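Local coordinates for signal recognition 54 kDa protein (Pyrococcus furiosus, PDB 3DM5) that belongs to the SRP54 family of the signal recognition particle and combines a helical bundle, a P-loop GTPase domain and a signal peptide binding domain, at residues L3-L14 against F289-G297; K327-A335 against M379-P390. One frame throughout, in Å; residues are numbered along the deposited sequence.

Interaction 1: residues L3-L14 against F289-G297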
loop_
_atom_site.group_PDB
_atom_site.type_symbol
_atom_site.label_atom_id
_atom_site.label_comp_id
_atom_site.label_asym_id
_atom_site.label_seq_id
_atom_site.Cartn_x
_atom_site.Cartn_y
_atom_site.Cartn_z
ATOM N N LEU A 3 12.731 -11.109 0.123
ATOM C CA LEU A 3 12.119 -10.940 1.437
ATOM C C LEU A 3 11.736 -9.493 1.701
ATOM O O LEU A 3 10.700 -9.225 2.312
ATOM C CB LEU A 3 13.007 -11.517 2.534
ATOM C CG LEU A 3 12.785 -13.009 2.782
ATOM C CD1 LEU A 3 12.685 -13.791 1.484
ATOM C CD2 LEU A 3 13.886 -13.568 3.663
ATOM N N ASP A 4 12.597 -8.581 1.247
ATOM C CA ASP A 4 12.225 -7.201 0.893
ATOM C C ASP A 4 11.455 -6.432 1.966
ATOM O O ASP A 4 12.047 -5.763 2.817
ATOM C CB ASP A 4 11.450 -7.190 -0.432
ATOM C CG ASP A 4 10.290 -8.199 -0.454
ATOM O OD1 ASP A 4 9.205 -7.900 0.099
ATOM O OD2 ASP A 4 10.463 -9.293 -1.035
ATOM N N ASN A 5 10.131 -6.511 1.903
ATOM C CA ASN A 5 9.282 -5.943 2.937
ATOM C C ASN A 5 9.619 -6.485 4.331
ATOM O O ASN A 5 9.615 -5.735 5.304
ATOM C CB ASN A 5 7.814 -6.222 2.607
ATOM C CG ASN A 5 7.307 -5.390 1.444
ATOM O OD1 ASN A 5 7.845 -4.314 1.134
ATOM N ND2 ASN A 5 6.254 -5.882 0.791
ATOM N N LEU A 6 9.906 -7.786 4.420
ATOM C CA LEU A 6 10.206 -8.407 5.705
ATOM C C LEU A 6 11.480 -7.793 6.290
ATOM O O LEU A 6 11.555 -7.488 7.477
ATOM C CB LEU A 6 10.318 -9.932 5.576
ATOM C CG LEU A 6 10.603 -10.743 6.848
ATOM C CD1 LEU A 6 9.551 -10.546 7.907
ATOM C CD2 LEU A 6 10.747 -12.229 6.536
ATOM N N GLY A 7 12.467 -7.588 5.432
ATOM C CA GLY A 7 13.680 -6.902 5.823
ATOM C C GLY A 7 13.415 -5.560 6.475
ATOM O O GLY A 7 13.808 -5.338 7.619
ATOM N N LYS A 8 12.751 -4.665 5.752
ATOM C CA LYS A 8 12.437 -3.343 6.282
ATOM C C LYS A 8 11.709 -3.439 7.600
ATOM O O LYS A 8 12.025 -2.720 8.529
ATOM C CB LYS A 8 11.572 -2.541 5.316
ATOM C CG LYS A 8 12.297 -1.891 4.158
ATOM C CD LYS A 8 11.283 -1.242 3.222
ATOM C CE LYS A 8 10.041 -0.810 4.007
ATOM N NZ LYS A 8 9.224 0.234 3.323
ATOM N N ALA A 9 10.723 -4.319 7.683
ATOM C CA ALA A 9 9.937 -4.428 8.899
ATOM C C ALA A 9 10.768 -4.933 10.087
ATOM O O ALA A 9 10.637 -4.437 11.217
ATOM C CB ALA A 9 8.724 -5.312 8.665
ATOM N N LEU A 10 11.623 -5.921 9.848
ATOM C CA LEU A 10 12.453 -6.416 10.940
ATOM C C LEU A 10 13.463 -5.351 11.411
ATOM O O LEU A 10 13.565 -5.040 12.598
ATOM C CB LEU A 10 13.116 -7.735 10.555
ATOM C CG LEU A 10 12.094 -8.870 10.407
ATOM C CD1 LEU A 10 12.641 -9.979 9.520
ATOM C CD2 LEU A 10 11.602 -9.417 11.770
ATOM N N ALA A 11 14.183 -4.768 10.468
ATOM C CA ALA A 11 15.123 -3.700 10.778
ATOM C C ALA A 11 14.498 -2.558 11.592
ATOM O O ALA A 11 15.162 -1.951 12.432
ATOM C CB ALA A 11 15.726 -3.167 9.495
ATOM N N ASN A 12 13.225 -2.262 11.341
ATOM C CA ASN A 12 12.574 -1.140 12.009
ATOM C C ASN A 12 12.305 -1.397 13.480
ATOM O O ASN A 12 12.316 -0.477 14.297
ATOM C CB ASN A 12 11.288 -0.742 11.290
ATOM C CG ASN A 12 11.559 0.005 10.001
ATOM O OD1 ASN A 12 12.675 0.481 9.763
ATOM N ND2 ASN A 12 10.545 0.104 9.155
ATOM N N THR A 13 12.070 -2.653 13.822
ATOM C CA THR A 13 11.849 -2.999 15.210
ATOM C C THR A 13 13.163 -2.823 15.948
ATOM O O THR A 13 13.168 -2.461 17.113
ATOM C CB THR A 13 11.344 -4.438 15.361
ATOM O OG1 THR A 13 12.438 -5.352 15.197
ATOM C CG2 THR A 13 10.264 -4.725 14.324
ATOM N N LEU A 14 14.275 -3.062 15.259
ATOM C CA LEU A 14 15.596 -2.920 15.867
ATOM C C LEU A 14 15.985 -1.448 15.988
ATOM O O LEU A 14 16.582 -1.049 16.989
ATOM C CB LEU A 14 16.666 -3.718 15.100
ATOM C CG LEU A 14 16.570 -5.242 15.227
ATOM C CD1 LEU A 14 17.830 -5.888 14.737
ATOM C CD2 LEU A 14 16.295 -5.652 16.670
ATOM N N PHE A 289 23.013 -13.725 5.937
ATOM C CA PHE A 289 21.725 -13.412 5.346
ATOM C C PHE A 289 20.863 -12.642 6.353
ATOM O O PHE A 289 20.341 -11.578 6.045
ATOM C CB PHE A 289 21.063 -14.698 4.888
ATOM C CG PHE A 289 19.680 -14.523 4.334
ATOM C CD1 PHE A 289 19.489 -14.319 2.978
ATOM C CD2 PHE A 289 18.559 -14.630 5.166
ATOM C CE1 PHE A 289 18.215 -14.186 2.455
ATOM C CE2 PHE A 289 17.290 -14.504 4.653
ATOM C CZ PHE A 289 17.118 -14.279 3.285
ATOM N N VAL A 290 20.738 -13.168 7.564
ATOM C CA VAL A 290 19.930 -12.516 8.586
ATOM C C VAL A 290 20.507 -11.151 8.929
ATOM O O VAL A 290 19.788 -10.238 9.324
ATOM C CB VAL A 290 19.849 -13.369 9.854
ATOM C CG1 VAL A 290 19.422 -12.535 11.040
ATOM C CG2 VAL A 290 18.888 -14.485 9.638
ATOM N N SER A 291 21.813 -11.011 8.765
ATOM C CA SER A 291 22.467 -9.732 8.978
ATOM C C SER A 291 22.108 -8.683 7.910
ATOM O O SER A 291 21.867 -7.534 8.260
ATOM C CB SER A 291 23.985 -9.923 9.086
ATOM O OG SER A 291 24.646 -8.700 9.338
ATOM N N ARG A 292 22.080 -9.054 6.625
ATOM C CA ARG A 292 21.583 -8.127 5.586
ATOM C C ARG A 292 20.095 -7.852 5.801
ATOM O O ARG A 292 19.638 -6.712 5.713
ATOM C CB ARG A 292 21.779 -8.670 4.173
ATOM C CG ARG A 292 23.035 -9.463 3.976
ATOM C CD ARG A 292 24.211 -8.586 3.601
ATOM N NE ARG A 292 24.243 -8.302 2.169
ATOM C CZ ARG A 292 25.348 -7.993 1.495
ATOM N NH1 ARG A 292 26.516 -7.935 2.129
ATOM N NH2 ARG A 292 25.292 -7.749 0.188
ATOM N N LEU A 293 19.345 -8.913 6.079
ATOM C CA LEU A 293 17.935 -8.795 6.385
ATOM C C LEU A 293 17.703 -7.668 7.392
ATOM O O LEU A 293 16.992 -6.713 7.081
ATOM C CB LEU A 293 17.366 -10.129 6.893
ATOM C CG LEU A 293 15.841 -10.260 6.976
ATOM C CD1 LEU A 293 15.201 -10.190 5.596
ATOM C CD2 LEU A 293 15.461 -11.561 7.670
ATOM N N LEU A 294 18.325 -7.758 8.572
ATOM C CA LEU A 294 18.081 -6.793 9.658
ATOM C C LEU A 294 18.763 -5.422 9.501
ATOM O O LEU A 294 18.617 -4.543 10.347
ATOM C CB LEU A 294 18.468 -7.396 11.000
ATOM C CG LEU A 294 17.729 -8.688 11.326
ATOM C CD1 LEU A 294 18.270 -9.253 12.597
ATOM C CD2 LEU A 294 16.257 -8.415 11.455
ATOM N N GLY A 295 19.507 -5.244 8.421
ATOM C CA GLY A 295 20.138 -3.969 8.149
ATOM C C GLY A 295 21.346 -3.673 9.019
ATOM O O GLY A 295 21.709 -2.510 9.205
ATOM N N LEU A 296 21.968 -4.730 9.534
ATOM C CA LEU A 296 23.109 -4.620 10.429
ATOM C C LEU A 296 24.372 -4.300 9.668
ATOM O O LEU A 296 24.520 -4.689 8.509
ATOM C CB LEU A 296 23.311 -5.926 11.195
ATOM C CG LEU A 296 22.103 -6.299 12.045
ATOM C CD1 LEU A 296 22.302 -7.584 12.819
ATOM C CD2 LEU A 296 21.809 -5.155 12.968
ATOM N N GLY A 297 25.278 -3.584 10.332
ATOM C CA GLY A 297 26.597 -3.310 9.795
ATOM C C GLY A 297 26.584 -2.457 8.547
ATOM O O GLY A 297 27.487 -2.545 7.708
#
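Leu-293 and Leu-10 meet obliquely through their branch ends, with Leu-10 CD1 lying 3.7 Å from Leu-293 CD2. The other methyl of Leu-293 takes a different course: with CG anti to the backbone N (chi1 -167°), CD1 is turned onto the main chain of Gly-7 and comes to 3.6 Å from Gly-7 CA. Glycine has no side chain of its own, and here the backbone of one helix serves as the surface on which the other helix rests a leucine. The next residue, Leu-294, divides its contacts between its two methyls. CD2 packs beside Leu-10 CB, while CD1 faces Leu-14 CD1 at 4.0 Å. Beside this leucine packing, Ala-11 CB rests against the main-chain oxygen of Leu-294. The two short helical segments run at 77° to one another, their axes 9.8 Å apart at the closest. The contact is part of the junction between the helical bundle and the GTPase domain, the NG unit of SRP54-type proteins; here the first helix of the bundle packs against the end of helix 286-293. That helix finishes in a Schellman motif, in which Gly-295 adopts positive phi and sends the chain on to Leu-296, whose CD2 approaches Leu-14 CD1 at 4.4 Å. Near the start of segment 3-14, Leu-3 crosses Phe-289 at about a right angle and brings CD2 to the edge of the ring, near its plane and closest to CZ. Leu-259 of helix 255-263 touches both Leu-3 and Phe-289. From helix 71-86, Val-79 packs on Leu-14 and Leu-83 on Leu-294.

Interaction 2: residues K327-A335 against M379-P390; sequences KFTLKDMYA and MDSMTEEELLNP
Bends at three successive torsions, the first of them chi2 at 102°, fold Lys-331 across Leu-387 and Leu-388 toward Glu-384, whereas Tyr-334, its CG swung anti to the main-chain N (chi1 -170°), reaches Met-379 and Asp-380. These two groups flank a buried corner of the helical signal peptide binding domain, where the first turns of helix 330-341, residues 330-335, run at 78° to helix 384-388. Leu-330 fills the middle. Its side chain and that of Pro-390 slide past each other in opposite directions, CD1 coming against Pro-390 CG, and its CD2 lies 3.9 Å from Met-379 SD and 4.1 Å from Met-382 SD. Its CB packs on Leu-387 CD2, and its backbone N makes a weak hydrogen bond to Leu-387 O. At one flank Lys-331 NZ forms a salt bridge with Glu-384 OE2 at 2.6 Å, meeting the oxygen nearly along its C-O bond, and the lysine's carbon chain lies against the leucines on the way. The ammonium has a second carboxylate partner, Asp-285 of the second subunit. At the other flank the Met-379 sulfur makes an oblique Met-aromatic contact with Tyr-334, 4.7 Å from SD to the ring centroid. Tyr-334 OH donates to the syn lone pair of Asp-380 OD1 over 3.3 Å, with OD1 at the ring's edge, near its plane, and Asp-380 OD2 is paired with Lys-376. The start of helix 330-341 is closed by a capping box: Thr-329 N gives its hydrogen to Asp-332 OD1, and Asp-332 N returns the bond to Thr-329 OG1 at 3.1 Å.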
loop_
_atom_site.group_PDB
_atom_site.type_symbol
_atom_site.label_atom_id
_atom_site.label_comp_id
_atom_site.label_asym_id
_atom_site.label_seq_id
_atom_site.Cartn_x
_atom_site.Cartn_y
_atom_site.Cartn_z
ATOM N N LYS A 327 22.237 39.304 5.254
ATOM C CA LYS A 327 20.916 38.694 5.349
ATOM C C LYS A 327 20.994 37.406 6.178
ATOM O O LYS A 327 20.792 36.304 5.672
ATOM C CB LYS A 327 20.363 38.411 3.951
ATOM N N PHE A 328 21.299 37.567 7.457
ATOM C CA PHE A 328 21.471 36.462 8.385
ATOM C C PHE A 328 20.501 36.721 9.531
ATOM O O PHE A 328 20.383 37.854 10.004
ATOM C CB PHE A 328 22.935 36.422 8.842
ATOM C CG PHE A 328 23.206 35.545 10.039
ATOM C CD1 PHE A 328 23.535 34.211 9.874
ATOM C CD2 PHE A 328 23.203 36.071 11.321
ATOM C CE1 PHE A 328 23.817 33.394 10.968
ATOM C CE2 PHE A 328 23.482 35.265 12.418
ATOM C CZ PHE A 328 23.792 33.918 12.238
ATOM N N THR A 329 19.773 35.689 9.949
ATOM C CA THR A 329 18.688 35.874 10.906
ATOM C C THR A 329 18.848 35.006 12.131
ATOM O O THR A 329 19.726 34.137 12.198
ATOM C CB THR A 329 17.313 35.533 10.297
ATOM O OG1 THR A 329 17.166 34.109 10.224
ATOM C CG2 THR A 329 17.153 36.143 8.902
ATOM N N LEU A 330 17.969 35.250 13.098
ATOM C CA LEU A 330 17.930 34.477 14.329
ATOM C C LEU A 330 17.578 33.032 14.042
ATOM O O LEU A 330 17.908 32.140 14.818
ATOM C CB LEU A 330 16.919 35.084 15.298
ATOM C CG LEU A 330 17.512 36.117 16.252
ATOM C CD1 LEU A 330 16.566 37.286 16.425
ATOM C CD2 LEU A 330 17.809 35.453 17.579
ATOM N N LYS A 331 16.905 32.813 12.920
ATOM C CA LYS A 331 16.565 31.467 12.492
ATOM C C LYS A 331 17.829 30.775 11.987
ATOM O O LYS A 331 18.116 29.638 12.353
ATOM C CB LYS A 331 15.510 31.512 11.389
ATOM C CG LYS A 331 14.406 30.480 11.538
ATOM C CD LYS A 331 13.123 31.088 12.094
ATOM C CE LYS A 331 12.172 31.496 10.975
ATOM N NZ LYS A 331 11.322 30.363 10.516
ATOM N N ASP A 332 18.583 31.479 11.147
ATOM C CA ASP A 332 19.881 30.999 10.676
ATOM C C ASP A 332 20.841 30.628 11.820
ATOM O O ASP A 332 21.530 29.610 11.748
ATOM C CB ASP A 332 20.525 32.043 9.773
ATOM C CG ASP A 332 19.776 32.227 8.470
ATOM O OD1 ASP A 332 19.601 33.385 8.029
ATOM O OD2 ASP A 332 19.359 31.208 7.882
ATOM N N MET A 333 20.883 31.452 12.866
ATOM C CA MET A 333 21.709 31.181 14.041
ATOM C C MET A 333 21.165 30.000 14.853
ATOM O O MET A 333 21.894 29.058 15.168
ATOM C CB MET A 333 21.814 32.428 14.922
ATOM C CG MET A 333 22.813 32.297 16.066
ATOM S SD MET A 333 22.512 33.431 17.444
ATOM C CE MET A 333 21.098 32.657 18.218
ATOM N N TYR A 334 19.880 30.072 15.194
ATOM C CA TYR A 334 19.154 28.970 15.832
ATOM C C TYR A 334 19.586 27.634 15.261
ATOM O O TYR A 334 19.746 26.665 15.996
ATOM C CB TYR A 334 17.648 29.150 15.606
ATOM C CG TYR A 334 16.737 28.231 16.403
ATOM C CD1 TYR A 334 15.776 28.753 17.266
ATOM C CD2 TYR A 334 16.815 26.849 16.276
ATOM C CE1 TYR A 334 14.928 27.928 17.989
ATOM C CE2 TYR A 334 15.968 26.015 16.999
ATOM C CZ TYR A 334 15.027 26.563 17.853
ATOM O OH TYR A 334 14.185 25.746 18.572
ATOM N N ALA A 335 19.761 27.601 13.942
ATOM C CA ALA A 335 20.135 26.392 13.215
ATOM C C ALA A 335 21.630 26.087 13.311
ATOM O O ALA A 335 22.018 24.963 13.617
ATOM C CB ALA A 335 19.707 26.501 11.763
ATOM N N MET A 379 14.506 31.884 22.128
ATOM C CA MET A 379 13.998 32.061 20.774
ATOM C C MET A 379 12.593 31.472 20.594
ATOM O O MET A 379 11.815 31.960 19.789
ATOM C CB MET A 379 14.977 31.473 19.753
ATOM C CG MET A 379 16.205 32.337 19.540
ATOM S SD MET A 379 17.407 31.682 18.362
ATOM C CE MET A 379 17.875 30.161 19.186
ATOM N N ASP A 380 12.273 30.430 21.353
ATOM C CA ASP A 380 10.943 29.838 21.332
ATOM C C ASP A 380 9.919 30.785 21.937
ATOM O O ASP A 380 8.720 30.489 21.978
ATOM C CB ASP A 380 10.922 28.533 22.120
ATOM C CG ASP A 380 11.716 27.426 21.447
ATOM O OD1 ASP A 380 12.185 27.632 20.308
ATOM O OD2 ASP A 380 11.866 26.350 22.066
ATOM N N SER A 381 10.398 31.915 22.435
ATOM C CA SER A 381 9.508 32.911 22.990
ATOM C C SER A 381 9.490 34.138 22.090
ATOM O O SER A 381 8.807 35.131 22.365
ATOM C CB SER A 381 9.925 33.290 24.402
ATOM O OG SER A 381 9.054 34.288 24.899
ATOM N N MET A 382 10.253 34.062 21.010
ATOM C CA MET A 382 10.238 35.120 20.026
ATOM C C MET A 382 9.193 34.800 18.952
ATOM O O MET A 382 8.797 33.638 18.765
ATOM C CB MET A 382 11.626 35.309 19.409
ATOM C CG MET A 382 12.740 35.625 20.419
ATOM S SD MET A 382 14.311 36.047 19.622
ATOM C CE MET A 382 15.220 36.676 21.021
ATOM N N THR A 383 8.739 35.840 18.260
ATOM C CA THR A 383 7.792 35.660 17.181
ATOM C C THR A 383 8.555 35.474 15.886
ATOM O O THR A 383 9.779 35.617 15.849
ATOM C CB THR A 383 6.835 36.856 17.044
ATOM O OG1 THR A 383 7.566 38.042 16.684
ATOM C CG2 THR A 383 6.104 37.073 18.346
ATOM N N GLU A 384 7.823 35.152 14.828
ATOM C CA GLU A 384 8.415 34.922 13.519
ATOM C C GLU A 384 9.109 36.186 13.061
ATOM O O GLU A 384 10.271 36.154 12.664
ATOM C CB GLU A 384 7.332 34.499 12.507
ATOM C CG GLU A 384 7.816 33.581 11.412
ATOM C CD GLU A 384 8.464 32.289 11.923
ATOM O OE1 GLU A 384 8.228 31.875 13.083
ATOM O OE2 GLU A 384 9.216 31.676 11.139
ATOM N N GLU A 385 8.392 37.303 13.139
ATOM C CA GLU A 385 8.908 38.575 12.629
ATOM C C GLU A 385 10.183 38.986 13.352
ATOM O O GLU A 385 11.053 39.619 12.762
ATOM C CB GLU A 385 7.867 39.681 12.766
ATOM C CG GLU A 385 7.550 40.020 14.203
ATOM C CD GLU A 385 6.643 41.219 14.328
ATOM O OE1 GLU A 385 6.704 42.100 13.431
ATOM O OE2 GLU A 385 5.881 41.266 15.329
ATOM N N GLU A 386 10.275 38.636 14.630
ATOM C CA GLU A 386 11.490 38.855 15.417
ATOM C C GLU A 386 12.629 37.949 14.968
ATOM O O GLU A 386 13.735 38.413 14.739
ATOM C CB GLU A 386 11.221 38.678 16.921
ATOM C CG GLU A 386 10.294 39.746 17.496
ATOM C CD GLU A 386 9.835 39.429 18.913
ATOM O OE1 GLU A 386 9.918 38.248 19.311
ATOM O OE2 GLU A 386 9.385 40.358 19.628
ATOM N N LEU A 387 12.359 36.653 14.841
ATOM C CA LEU A 387 13.375 35.724 14.356
ATOM C C LEU A 387 13.876 36.116 12.964
ATOM O O LEU A 387 15.044 35.905 12.628
ATOM C CB LEU A 387 12.853 34.285 14.374
ATOM C CG LEU A 387 12.448 33.762 15.750
ATOM C CD1 LEU A 387 11.741 32.441 15.599
ATOM C CD2 LEU A 387 13.652 33.615 16.643
ATOM N N LEU A 388 13.007 36.711 12.162
ATOM C CA LEU A 388 13.375 37.007 10.782
ATOM C C LEU A 388 14.004 38.392 10.626
ATOM O O LEU A 388 14.768 38.632 9.693
ATOM C CB LEU A 388 12.175 36.817 9.843
ATOM C CG LEU A 388 11.681 35.366 9.794
ATOM C CD1 LEU A 388 10.454 35.192 8.910
ATOM C CD2 LEU A 388 12.809 34.468 9.326
ATOM N N ASN A 389 13.684 39.289 11.552
ATOM C CA ASN A 389 14.248 40.642 11.573
ATOM C C ASN A 389 14.580 41.015 13.004
ATOM O O ASN A 389 13.770 41.638 13.685
ATOM C CB ASN A 389 13.247 41.657 11.017
ATOM C CG ASN A 389 12.537 41.153 9.783
ATOM O OD1 ASN A 389 13.105 41.144 8.690
ATOM N ND2 ASN A 389 11.285 40.716 9.949
ATOM N N PRO A 390 15.763 40.605 13.477
ATOM C CA PRO A 390 16.162 40.868 14.862
ATOM C C PRO A 390 16.259 42.371 15.138
ATOM O O PRO A 390 15.857 42.824 16.212
ATOM C CB PRO A 390 17.535 40.193 14.959
ATOM C CG PRO A 390 17.535 39.173 13.868
ATOM C CD PRO A 390 16.764 39.802 12.756
#

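How the interactions relate
Followed from the N terminus, the chain leaves segment 3-14, completes the helical bundle, passes through the strands and helices of the GTPase domain and returns at 289-297. Interaction 1 thus closes a loop of 274 residues and ties the bundle to the GTPase domain. Helices 299-310 and 313-324 then carry the chain to the signal peptide binding domain, where interaction 2 closes a much shorter, 43-residue loop within that domain. The two loops stand in series and neither nest nor cross. Their centres lie about 42 Å apart and their nearest atoms about 26 Å, without touching, yet both regions also meet the second subunit.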